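PDB 2D5C: shikimate dehydrogenase (NADP(+)) from Thermus thermophilus, which catalyses the reversible NADPH-linked reduction of 3-dehydroshikimate to shikimate, the fourth of seven steps in chorismate biosynthesis. Local coordinates for residues L175-R180 against D204-P209; S187-P192 against T212-E217; E106-G111 against K224-L229. All blocks are in the same frame, centred on the assembly; numbering follows the deposited sequence.

Interaction 1: L175-R180 against D204-P209; sequences LVNATR and DLVYRP
Asn177 and Asp204 pair at the C-terminal ends of two neighbouring parallel strands of the NADP-binding sheet, and polar contacts dominate. The backbone link runs from Leu205 N to Asn177 O (3.2 Å), a nearly straight bond. The two side chains lie side by side, pointing the same way, and Asn177 ND2 donates to Asp204 OD1 (2.8 Å); amide and carboxylate planes stand 70° apart. Val206 N reaches the same OD1 from the opposite face of the carboxylate, closing an Asx turn, while Asp204 OD2 is bonded to Thr212. A second Asx turn forms where Thr179 N meets Asn177 OD1 at 3.0 Å from above the amide plane; Thr179 OG1 uses a lone pair of that oxygen. With an alanine in place of Asn177, Asp204 OD1 would probably lose its cross-strand donor, and the turn to Thr179 its acceptor. Apolar contacts are fewer: Leu205 CD1 rests on Ala178 CB (4.0 Å) and Leu205 CD2 on Val176 CG1 (4.3 Å). With CG1 anti to the backbone N (169°), Val206 turns CG2 to Thr179 O. One amide and one carboxylate thus probably hold both strand-to-loop turns in shape, beside Leu205 of the NADP(+) site and Tyr207 of the shikimate site.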
# COMPACT_ATOMS: atom_id res chain seq x y z
N LEU A 175 -19.44 -23.71 -15.62
CA LEU A 175 -19.45 -24.38 -14.32
C LEU A 175 -18.07 -24.18 -13.69
O LEU A 175 -17.05 -24.47 -14.32
CB LEU A 175 -19.73 -25.87 -14.54
CG LEU A 175 -19.86 -26.82 -13.36
CD1 LEU A 175 -20.96 -26.35 -12.41
CD2 LEU A 175 -20.16 -28.21 -13.91
N VAL A 176 -18.03 -23.68 -12.46
CA VAL A 176 -16.76 -23.45 -11.79
C VAL A 176 -16.67 -24.22 -10.48
O VAL A 176 -17.54 -24.09 -9.62
CB VAL A 176 -16.56 -21.93 -11.46
CG1 VAL A 176 -15.21 -21.72 -10.78
CG2 VAL A 176 -16.63 -21.11 -12.73
N ASN A 177 -15.64 -25.04 -10.33
CA ASN A 177 -15.51 -25.75 -9.06
C ASN A 177 -14.70 -24.90 -8.10
O ASN A 177 -13.51 -24.69 -8.30
CB ASN A 177 -14.81 -27.10 -9.20
CG ASN A 177 -14.55 -27.74 -7.85
OD1 ASN A 177 -15.42 -27.72 -6.97
ND2 ASN A 177 -13.36 -28.32 -7.67
N ALA A 178 -15.38 -24.41 -7.05
CA ALA A 178 -14.74 -23.60 -6.02
C ALA A 178 -14.84 -24.35 -4.69
O ALA A 178 -14.79 -23.74 -3.62
CB ALA A 178 -15.43 -22.22 -5.93
N THR A 179 -14.99 -25.67 -4.76
CA THR A 179 -15.04 -26.47 -3.55
C THR A 179 -13.65 -27.10 -3.46
O THR A 179 -12.85 -26.97 -4.39
CB THR A 179 -16.05 -27.65 -3.63
OG1 THR A 179 -15.53 -28.67 -4.49
CG2 THR A 179 -17.40 -27.18 -4.15
N ARG A 180 -13.35 -27.77 -2.36
CA ARG A 180 -12.05 -28.42 -2.29
C ARG A 180 -12.17 -29.90 -2.67
O ARG A 180 -11.22 -30.66 -2.51
CB ARG A 180 -11.43 -28.26 -0.90
CG ARG A 180 -11.01 -26.82 -0.62
CD ARG A 180 -9.97 -26.77 0.48
NE ARG A 180 -10.48 -27.29 1.75
CZ ARG A 180 -9.78 -28.07 2.56
NH1 ARG A 180 -8.54 -28.42 2.24
NH2 ARG A 180 -10.32 -28.49 3.70
N ASP A 204 -11.75 -25.24 -12.98
CA ASP A 204 -11.52 -25.82 -11.66
C ASP A 204 -10.42 -25.01 -10.96
O ASP A 204 -9.36 -24.78 -11.53
CB ASP A 204 -11.08 -27.30 -11.78
CG ASP A 204 -11.25 -28.08 -10.47
OD1 ASP A 204 -11.31 -27.45 -9.40
OD2 ASP A 204 -11.32 -29.34 -10.50
N LEU A 205 -10.70 -24.56 -9.74
CA LEU A 205 -9.72 -23.80 -8.97
C LEU A 205 -8.68 -24.75 -8.35
O LEU A 205 -7.57 -24.33 -8.03
CB LEU A 205 -10.40 -22.99 -7.86
CG LEU A 205 -11.51 -22.03 -8.27
CD1 LEU A 205 -11.80 -21.04 -7.14
CD2 LEU A 205 -11.11 -21.29 -9.52
N VAL A 206 -9.07 -26.02 -8.18
CA VAL A 206 -8.16 -27.03 -7.63
C VAL A 206 -7.16 -27.34 -8.74
O VAL A 206 -7.55 -27.62 -9.88
CB VAL A 206 -8.90 -28.34 -7.27
CG1 VAL A 206 -7.88 -29.46 -6.96
CG2 VAL A 206 -9.81 -28.12 -6.07
N TYR A 207 -5.87 -27.27 -8.41
CA TYR A 207 -4.83 -27.57 -9.39
C TYR A 207 -3.86 -28.66 -8.92
O TYR A 207 -2.77 -28.82 -9.47
CB TYR A 207 -4.07 -26.30 -9.79
CG TYR A 207 -3.47 -25.53 -8.64
CD1 TYR A 207 -2.32 -25.98 -8.00
CD2 TYR A 207 -4.07 -24.36 -8.18
CE1 TYR A 207 -1.78 -25.29 -6.92
CE2 TYR A 207 -3.55 -23.66 -7.10
CZ TYR A 207 -2.41 -24.13 -6.47
OH TYR A 207 -1.89 -23.44 -5.41
N ARG A 208 -4.27 -29.41 -7.90
CA ARG A 208 -3.51 -30.55 -7.38
C ARG A 208 -4.48 -31.69 -7.16
O ARG A 208 -5.20 -31.73 -6.16
CB ARG A 208 -2.83 -30.21 -6.04
CG ARG A 208 -1.53 -29.44 -6.16
CD ARG A 208 -0.81 -29.39 -4.81
NE ARG A 208 0.51 -28.78 -4.89
CZ ARG A 208 1.55 -29.32 -5.53
NH1 ARG A 208 1.43 -30.49 -6.13
NH2 ARG A 208 2.72 -28.68 -5.56
N PRO A 209 -4.53 -32.65 -8.10
CA PRO A 209 -3.78 -32.77 -9.35
C PRO A 209 -4.18 -31.68 -10.36
O PRO A 209 -5.24 -31.07 -10.22
CB PRO A 209 -4.16 -34.16 -9.84
CG PRO A 209 -5.59 -34.26 -9.40
CD PRO A 209 -5.53 -33.73 -7.99

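Interaction 2: S187-P192 against T212-E217; sequences SASPLP and TRFLRE. With SO4 (sulfate ion), chain C.
Ser189 and Phe214 bring their CA atoms to 5.1 Å where the irregular segment 187-192 runs past the first turn of helix 213-220, which packs on the parallel sheet of the Rossmann-type NADP-binding domain. Water 1 bridges the two backbones, donating to Ala188 O and accepting from Phe214 N, an amide of the helix's first turn. Thr212, the N-cap, takes Leu215 N on its OG1. The side chain of Arg213 leaves with CG anti to the backbone N (chi1 -176°) and stays extended as far as NE, which carries it alongside the loop: CB packs on Ala188 O, CD lies 4.0 Å from Ser189 CB, and NH1 gives a weak, bent bond to Ser187 O (3.0 Å). NH2 also reaches O3 of a sulfate ion, probably from the crystallisation liquor, in a weak bond at the edge of the guanidinium, in its plane. The Arg213–Glu217 salt bridge is one of charge alone, because OE2 stands well out of the guanidinium plane. Pro190 and Phe214 meet at about a right angle, CG of the proline 3.9 Å from CD1 of the ring. Phe214 is buried further against Leu175 and Ala202 of the sheet and the ring of Phe196. Ser189 puts its hydroxyl beside the edge of the Phe214 ring and close to two possible acceptors: Ser189 OG lies 2.9 Å from Glu217 OE1 and 3.2 Å from Leu191 O.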
# COMPACT_ATOMS: atom_id res chain seq x y z
N SER A 187 -10.05 -39.56 -7.41
CA SER A 187 -11.29 -40.33 -7.42
C SER A 187 -12.52 -39.50 -7.06
O SER A 187 -13.65 -39.98 -7.17
CB SER A 187 -11.20 -41.50 -6.42
OG SER A 187 -11.67 -41.12 -5.13
N ALA A 188 -12.30 -38.26 -6.64
CA ALA A 188 -13.41 -37.44 -6.20
C ALA A 188 -13.71 -36.23 -7.07
O ALA A 188 -12.81 -35.55 -7.57
CB ALA A 188 -13.15 -36.98 -4.77
N SER A 189 -15.00 -35.98 -7.23
CA SER A 189 -15.49 -34.85 -8.00
C SER A 189 -16.73 -34.32 -7.28
O SER A 189 -17.54 -35.09 -6.76
CB SER A 189 -15.86 -35.29 -9.42
OG SER A 189 -16.63 -34.29 -10.08
N PRO A 190 -16.89 -32.98 -7.26
CA PRO A 190 -18.04 -32.36 -6.59
C PRO A 190 -19.36 -32.58 -7.30
O PRO A 190 -20.44 -32.36 -6.72
CB PRO A 190 -17.64 -30.88 -6.55
CG PRO A 190 -16.86 -30.73 -7.85
CD PRO A 190 -15.99 -31.97 -7.83
N LEU A 191 -19.29 -33.05 -8.54
CA LEU A 191 -20.49 -33.24 -9.34
C LEU A 191 -20.59 -34.61 -10.01
O LEU A 191 -19.65 -35.02 -10.68
CB LEU A 191 -20.52 -32.13 -10.40
CG LEU A 191 -21.78 -31.84 -11.21
CD1 LEU A 191 -22.76 -31.10 -10.33
CD2 LEU A 191 -21.43 -31.00 -12.42
N PRO A 192 -21.71 -35.32 -9.83
CA PRO A 192 -21.88 -36.64 -10.47
C PRO A 192 -21.80 -36.38 -11.98
O PRO A 192 -22.33 -35.38 -12.45
CB PRO A 192 -23.30 -37.04 -10.07
CG PRO A 192 -23.49 -36.35 -8.76
CD PRO A 192 -22.88 -35.00 -8.99
N THR A 212 -7.83 -32.66 -12.66
CA THR A 212 -8.72 -33.25 -11.68
C THR A 212 -9.78 -34.12 -12.32
O THR A 212 -9.99 -34.07 -13.53
CB THR A 212 -9.43 -32.13 -10.90
OG1 THR A 212 -10.15 -31.31 -11.82
CG2 THR A 212 -8.40 -31.25 -10.18
N ARG A 213 -10.45 -34.92 -11.51
CA ARG A 213 -11.51 -35.77 -12.02
C ARG A 213 -12.58 -34.87 -12.66
O ARG A 213 -13.03 -35.13 -13.76
CB ARG A 213 -12.12 -36.62 -10.91
CG ARG A 213 -13.16 -37.58 -11.45
CD ARG A 213 -13.71 -38.56 -10.43
NE ARG A 213 -14.80 -39.31 -11.05
CZ ARG A 213 -15.84 -39.84 -10.41
NH1 ARG A 213 -15.95 -39.72 -9.09
NH2 ARG A 213 -16.79 -40.44 -11.11
N PHE A 214 -12.96 -33.80 -11.95
CA PHE A 214 -13.95 -32.83 -12.45
C PHE A 214 -13.60 -32.31 -13.86
O PHE A 214 -14.46 -32.27 -14.75
CB PHE A 214 -14.01 -31.65 -11.46
CG PHE A 214 -14.88 -30.49 -11.91
CD1 PHE A 214 -16.24 -30.48 -11.67
CD2 PHE A 214 -14.30 -29.38 -12.51
CE1 PHE A 214 -17.03 -29.38 -12.01
CE2 PHE A 214 -15.08 -28.26 -12.86
CZ PHE A 214 -16.45 -28.26 -12.61
N LEU A 215 -12.36 -31.90 -14.06
CA LEU A 215 -11.97 -31.37 -15.36
C LEU A 215 -11.94 -32.45 -16.43
O LEU A 215 -12.31 -32.20 -17.57
CB LEU A 215 -10.60 -30.69 -15.30
CG LEU A 215 -10.57 -29.29 -14.66
CD1 LEU A 215 -9.13 -28.81 -14.60
CD2 LEU A 215 -11.43 -28.32 -15.47
N ARG A 216 -11.49 -33.64 -16.07
CA ARG A 216 -11.45 -34.74 -17.03
C ARG A 216 -12.88 -35.10 -17.43
O ARG A 216 -13.15 -35.42 -18.58
CB ARG A 216 -10.72 -35.95 -16.43
CG ARG A 216 -9.21 -35.75 -16.31
CD ARG A 216 -8.58 -36.82 -15.41
NE ARG A 216 -7.13 -36.70 -15.29
CZ ARG A 216 -6.26 -37.19 -16.18
NH1 ARG A 216 -6.69 -37.82 -17.26
NH2 ARG A 216 -4.95 -37.06 -15.98
N GLU A 217 -13.81 -35.05 -16.47
CA GLU A 217 -15.20 -35.36 -16.77
C GLU A 217 -15.77 -34.29 -17.70
O GLU A 217 -16.48 -34.60 -18.66
CB GLU A 217 -16.03 -35.39 -15.49
CG GLU A 217 -15.80 -36.61 -14.65
CD GLU A 217 -16.51 -36.51 -13.30
OE1 GLU A 217 -16.43 -35.43 -12.69
OE2 GLU A 217 -17.13 -37.51 -12.87
S SO4 C . -20.35 -40.37 -10.38
O1 SO4 C . -20.11 -39.55 -11.76
O2 SO4 C . -21.78 -40.38 -10.20
O3 SO4 C . -19.84 -41.57 -10.48
O4 SO4 C . -19.75 -39.52 -9.39
O HOH W 1 -12.56 -33.30 -9.20
O HOH W 2 -18.15 -37.22 -10.57

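Interaction 3: E106-G111 against K224-L229; sequences EALKAG and KVQTGL. With SO4 (sulfate ion), chain D.
Gln226 and Gly111 mark the closest backbone approach, with CA atoms 6.6 Å apart, where the end of helix 100-110 passes over strand 224-226; the axes of the short helix and strand segments come within 10.0 Å, their N-to-C directions 131° apart. The contact is small and is carried chiefly by one side chain. Gln226 leaves the strand with CG anti to the backbone N (chi1 -177°) and continues extended, so that its amide reaches up to the last turn of the helix. There NE2 donates to Ala107 O in a short and nearly straight bond of 2.8 Å. The acceptor lies in the plane of the glutamine amide, whereas the donor stands above the plane of the helix carbonyl, 55° out of it. Ala107 O also takes a weak bond from Gly111 N, so the glutamine adds a second donor to this carbonyl in the last turn. The same NE2 lies 3.4 Å from Gly111 CA, a close fit against a residue without a side chain. On the other end of the amide, OE1 faces Ala107 CB at 4.0 Å and Leu108 CD2, with the leucine and glutamine side chains crossing at about a right angle. Lys224 adds a contact at the strand's start, its CE 3.5 Å from Gly111 O. Just beyond the strand, Thr227 N and Thr227 OG1 both bond a sulfate ion, probably from the crystallisation liquor, which Arg258 also holds. The arrangement is a helix packed on the edge strand of a parallel Rossmann-type sheet, with strand 224-226 leading to Gly228 of the NADP(+) site and then into helix 229-244.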
# COMPACT_ATOMS: atom_id res chain seq x y z
N GLU A 106 -9.59 -12.23 -15.51
CA GLU A 106 -8.44 -12.11 -16.42
C GLU A 106 -8.09 -13.49 -16.96
O GLU A 106 -7.81 -13.64 -18.16
CB GLU A 106 -7.23 -11.54 -15.69
CG GLU A 106 -7.42 -10.16 -15.06
CD GLU A 106 -7.38 -9.03 -16.08
OE1 GLU A 106 -7.10 -7.88 -15.67
OE2 GLU A 106 -7.64 -9.27 -17.28
N ALA A 107 -8.12 -14.50 -16.09
CA ALA A 107 -7.81 -15.88 -16.49
C ALA A 107 -8.83 -16.38 -17.51
O ALA A 107 -8.46 -17.05 -18.49
CB ALA A 107 -7.79 -16.79 -15.27
N LEU A 108 -10.11 -16.07 -17.31
CA LEU A 108 -11.14 -16.49 -18.25
C LEU A 108 -10.85 -15.95 -19.65
O LEU A 108 -10.93 -16.69 -20.63
CB LEU A 108 -12.53 -16.00 -17.83
CG LEU A 108 -13.32 -16.70 -16.72
CD1 LEU A 108 -14.78 -16.22 -16.82
CD2 LEU A 108 -13.28 -18.22 -16.90
N LYS A 109 -10.52 -14.67 -19.74
CA LYS A 109 -10.21 -14.09 -21.05
C LYS A 109 -8.99 -14.76 -21.66
O LYS A 109 -8.97 -15.04 -22.86
CB LYS A 109 -9.97 -12.58 -20.92
CG LYS A 109 -11.18 -11.81 -20.45
CD LYS A 109 -10.91 -10.31 -20.48
CE LYS A 109 -12.12 -9.53 -20.02
NZ LYS A 109 -11.89 -8.06 -20.11
N ALA A 110 -7.98 -15.03 -20.84
CA ALA A 110 -6.76 -15.67 -21.30
C ALA A 110 -7.03 -17.08 -21.81
O ALA A 110 -6.24 -17.62 -22.60
CB ALA A 110 -5.74 -15.71 -20.18
N GLY A 111 -8.13 -17.68 -21.38
CA GLY A 111 -8.45 -19.03 -21.81
C GLY A 111 -9.50 -19.14 -22.89
O GLY A 111 -9.90 -20.24 -23.26
N LYS A 224 -15.67 -26.95 -22.85
CA LYS A 224 -14.38 -26.29 -22.99
C LYS A 224 -13.87 -26.19 -21.55
O LYS A 224 -14.66 -25.92 -20.64
CB LYS A 224 -14.57 -24.88 -23.59
CG LYS A 224 -13.27 -24.21 -23.99
CD LYS A 224 -13.53 -22.82 -24.56
CE LYS A 224 -12.23 -22.14 -24.99
NZ LYS A 224 -11.53 -22.92 -26.04
N VAL A 225 -12.58 -26.41 -21.32
CA VAL A 225 -12.08 -26.37 -19.94
C VAL A 225 -10.85 -25.52 -19.69
O VAL A 225 -10.08 -25.22 -20.61
CB VAL A 225 -11.75 -27.80 -19.41
CG1 VAL A 225 -12.99 -28.68 -19.43
CG2 VAL A 225 -10.62 -28.42 -20.23
N GLN A 226 -10.66 -25.15 -18.43
CA GLN A 226 -9.49 -24.39 -18.02
C GLN A 226 -9.07 -24.87 -16.64
O GLN A 226 -9.90 -25.04 -15.75
CB GLN A 226 -9.79 -22.89 -17.95
CG GLN A 226 -8.54 -22.08 -17.60
CD GLN A 226 -8.79 -20.58 -17.59
OE1 GLN A 226 -9.57 -20.08 -16.78
NE2 GLN A 226 -8.14 -19.87 -18.50
N THR A 227 -7.77 -25.10 -16.46
CA THR A 227 -7.25 -25.56 -15.18
C THR A 227 -7.19 -24.38 -14.23
O THR A 227 -7.54 -23.26 -14.60
CB THR A 227 -5.83 -26.14 -15.30
OG1 THR A 227 -4.93 -25.08 -15.64
CG2 THR A 227 -5.77 -27.24 -16.37
N GLY A 228 -6.74 -24.63 -13.00
CA GLY A 228 -6.66 -23.57 -12.01
C GLY A 228 -5.39 -22.74 -12.09
O GLY A 228 -5.26 -21.76 -11.36
N LEU A 229 -4.46 -23.11 -12.97
CA LEU A 229 -3.22 -22.36 -13.06
C LEU A 229 -3.36 -20.93 -13.58
O LEU A 229 -2.72 -20.01 -13.06
CB LEU A 229 -2.18 -23.12 -13.91
CG LEU A 229 -1.63 -24.44 -13.36
CD1 LEU A 229 -0.43 -24.86 -14.21
CD2 LEU A 229 -1.21 -24.28 -11.90
S SO4 D . -4.94 -24.58 -19.33
O1 SO4 D . -3.82 -24.51 -18.15
O2 SO4 D . -4.65 -23.46 -20.20
O3 SO4 D . -4.87 -25.74 -19.95
O4 SO4 D . -6.18 -24.33 -18.62

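How the interactions relate
From the N terminus, 106-111 comes first, at the end of helix 100-110, and ends 113 positions before 224-229 begins, so interaction 3 closes the longest loop and encloses both others. Within it, interaction 1 begins at 175-180 and interaction 2 at 187-192; their partners 204-209 and 212-217 follow in the same order, so these two contacts cross. They meet directly where Leu175 packs on Leu191 and Asn177 OD1 on Pro190 CG. Leu215 then packs against strand 224-226, joining interaction 2 to interaction 3. Together they tie strands 174-177, 201-204 and 224-226, the loop 187-192 and helices 100-110 and 213-220 into one unit.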